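Local coordinates for trehalose-6-phosphate phosphatase-related protein (Thermoplasma acidophilum, PDB 1U02) that removes the phosphate from trehalose 6-phosphate to give free trehalose, using magnesium as cofactor, at residues Ile76-Asn79 with Asn80-Arg84. Sequence-based numbering, arbitrary orientation.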
ATOM      1  N   ILE A  76       6.478  -3.051 -15.580  1.00 13.45           N
ATOM      2  CA  ILE A  76       5.240  -2.478 -15.072  1.00 14.92           C
ATOM      3  C   ILE A  76       4.132  -3.300 -15.724  1.00 16.51           C
ATOM      4  O   ILE A  76       3.925  -3.237 -16.938  1.00 17.47           O
ATOM      5  CB  ILE A  76       5.081  -0.992 -15.481  1.00 13.41           C
ATOM      6  CG1 ILE A  76       6.235  -0.163 -14.909  1.00 16.24           C
ATOM      7  CG2 ILE A  76       3.751  -0.453 -14.986  1.00 14.44           C
ATOM      8  CD1 ILE A  76       6.350  -0.228 -13.390  1.00 18.53           C
ATOM      9  N   VAL A  77       3.439  -4.087 -14.912  1.00 16.55           N
ATOM     10  CA  VAL A  77       2.366  -4.938 -15.394  1.00 18.15           C
ATOM     11  C   VAL A  77       1.014  -4.488 -14.860  1.00 17.51           C
ATOM     12  O   VAL A  77       0.747  -4.592 -13.661  1.00 16.10           O
ATOM     13  CB  VAL A  77       2.591  -6.407 -14.963  1.00 18.37           C
ATOM     14  CG1 VAL A  77       1.433  -7.277 -15.437  1.00 19.33           C
ATOM     15  CG2 VAL A  77       3.914  -6.915 -15.523  1.00 18.91           C
ATOM     16  N   TYR A  78       0.164  -3.980 -15.747  1.00 18.55           N
ATOM     17  CA  TYR A  78      -1.170  -3.553 -15.355  1.00 18.74           C
ATOM     18  C   TYR A  78      -2.028  -4.800 -15.219  1.00 19.92           C
ATOM     19  O   TYR A  78      -2.004  -5.682 -16.081  1.00 20.72           O
ATOM     20  CB  TYR A  78      -1.764  -2.627 -16.416  1.00 18.36           C
ATOM     21  CG  TYR A  78      -1.033  -1.318 -16.527  1.00 20.12           C
ATOM     22  CD1 TYR A  78      -1.213  -0.318 -15.575  1.00 17.78           C
ATOM     23  CD2 TYR A  78      -0.135  -1.086 -17.569  1.00 18.77           C
ATOM     24  CE1 TYR A  78      -0.519   0.881 -15.654  1.00 21.35           C
ATOM     25  CE2 TYR A  78       0.565   0.113 -17.657  1.00 21.68           C
ATOM     26  CZ  TYR A  78       0.368   1.092 -16.697  1.00 20.81           C
ATOM     27  OH  TYR A  78       1.054   2.283 -16.775  1.00 25.24           O
ATOM     28  N   ASN A  79      -2.781  -4.877 -14.131  1.00 18.46           N
ATOM     29  CA  ASN A  79      -3.636  -6.024 -13.885  1.00 20.40           C
ATOM     30  C   ASN A  79      -5.093  -5.652 -14.119  1.00 20.63           C
ATOM     31  O   ASN A  79      -5.488  -4.495 -13.943  1.00 17.78           O
ATOM     32  CB  ASN A  79      -3.450  -6.503 -12.437  1.00 22.14           C
ATOM     33  CG  ASN A  79      -2.005  -6.857 -12.118  1.00 23.03           C
ATOM     34  OD1 ASN A  79      -1.510  -6.581 -11.018  1.00 26.08           O
ATOM     35  ND2 ASN A  79      -1.323  -7.478 -13.071  1.00 19.97           N
ATOM     36  N   ASN A  80      -5.884  -6.629 -14.544  1.00 20.63           N
ATOM     37  CA  ASN A  80      -7.307  -6.406 -14.751  1.00 23.50           C
ATOM     38  C   ASN A  80      -7.608  -5.237 -15.692  1.00 23.10           C
ATOM     39  O   ASN A  80      -8.611  -4.546 -15.526  1.00 22.64           O
ATOM     40  CB  ASN A  80      -7.953  -6.159 -13.387  1.00 26.37           C
ATOM     41  CG  ASN A  80      -7.464  -7.143 -12.333  1.00 31.34           C
ATOM     42  OD1 ASN A  80      -7.297  -6.795 -11.166  1.00 33.75           O
ATOM     43  ND2 ASN A  80      -7.235  -8.386 -12.749  1.00 31.92           N
ATOM     44  N   GLY A  81      -6.738  -5.026 -16.676  1.00 21.67           N
ATOM     45  CA  GLY A  81      -6.932  -3.945 -17.630  1.00 21.43           C
ATOM     46  C   GLY A  81      -7.030  -2.562 -17.009  1.00 20.44           C
ATOM     47  O   GLY A  81      -7.719  -1.686 -17.540  1.00 19.74           O
ATOM     48  N   SER A  82      -6.334  -2.358 -15.894  1.00 18.49           N
ATOM     49  CA  SER A  82      -6.357  -1.075 -15.201  1.00 17.12           C
ATOM     50  C   SER A  82      -5.771   0.054 -16.034  1.00 16.14           C
ATOM     51  O   SER A  82      -6.053   1.221 -15.781  1.00 15.90           O
ATOM     52  CB  SER A  82      -5.586  -1.169 -13.884  1.00 17.04           C
ATOM     53  OG  SER A  82      -4.212  -1.437 -14.132  1.00 15.10           O
ATOM     54  N   ASP A  83      -4.951  -0.269 -17.029  1.00 17.85           N
ATOM     55  CA  ASP A  83      -4.372   0.800 -17.828  1.00 18.92           C
ATOM     56  C   ASP A  83      -5.439   1.579 -18.594  1.00 18.81           C
ATOM     57  O   ASP A  83      -5.170   2.665 -19.109  1.00 17.55           O
ATOM     58  CB  ASP A  83      -3.288   0.259 -18.769  1.00 21.90           C
ATOM     59  CG  ASP A  83      -3.758  -0.905 -19.602  1.00 24.83           C
ATOM     60  OD1 ASP A  83      -4.420  -1.803 -19.050  1.00 23.84           O
ATOM     61  OD2 ASP A  83      -3.446  -0.929 -20.811  1.00 28.09           O
ATOM     62  N   ARG A  84      -6.656   1.041 -18.642  1.00 19.17           N
ATOM     63  CA  ARG A  84      -7.762   1.718 -19.321  1.00 20.08           C
ATOM     64  C   ARG A  84      -8.110   2.995 -18.570  1.00 20.98           C
ATOM     65  O   ARG A  84      -8.740   3.896 -19.127  1.00 19.44           O
ATOM     66  CB  ARG A  84      -9.009   0.827 -19.357  1.00 20.72           C
ATOM     67  CG  ARG A  84      -8.885  -0.427 -20.211  1.00 24.42           C
ATOM     68  CD  ARG A  84     -10.105  -1.322 -20.022  1.00 28.14           C
ATOM     69  NE  ARG A  84     -10.213  -1.796 -18.641  1.00 29.56           N
ATOM     70  CZ  ARG A  84     -11.235  -2.503 -18.165  1.00 31.30           C
ATOM     71  NH1 ARG A  84     -12.255  -2.824 -18.955  1.00 30.70           N
ATOM     72  NH2 ARG A  84     -11.229  -2.900 -16.898  1.00 27.45           N
TER
HETATM   73  O   HOH W   1      -4.333  -6.042 -17.670  1.00 22.55           O
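Tyr-78 and Asp-83 meet across a type III' beta turn, its two central residues, Asn-80 and Gly-81, both left-handed helical in conformation, which ends edge strand 75-78 of the HAD core sheet and sends the chain toward helix 86-96. The turn is held by its own backbone and by the side chain of the strand's final residue, Tyr-78. The backbone bond runs from Ser-82 N to Asn-79 O (3.0 Å), with the donor lying above the carbonyl plane. A water bridges the turn as well, donating to Tyr-78 O and accepting from Gly-81 N.

Along the tyrosine, CB lies 3.6 Å from Ser-82 OG and has Asp-83 OD1 at 3.8 Å. With CG anti to the carbonyl carbon (chi1 -66°), the ring slides beneath Asp-83, and its CG touches Asp-83 CB at 3.5 Å. That methylene makes a CH-pi contact, 3.7 Å from the ring centroid and 17° off the normal; ring and carboxylate planes lie 21° apart. CD1 has Ser-82 OG at the ring edge (3.5 Å), a hydroxyl hydrogen-bonded to Ala-68 O, while CD2 and then CE2 pass under the aspartate CB. Farther out, Ile-76 takes over on the opposite face, its CG2 lying 4.1 Å from Tyr-78 CZ and much the same distance from OH. Cys-69 and Leu-113 also touch the tyrosine. With an alanine in place of Tyr-78 the ring between Asp-83 CB and Ile-76 CG2 is gone, and the gap would probably leave the aspartate side chain free to turn.

The 3-10 segment that follows is secured at Gly-81 O, which accepts two bonds from one residue: Arg-84 N approaches one face of the carbonyl plane, and Arg-84 NE, at 2.7 Å, comes from the other.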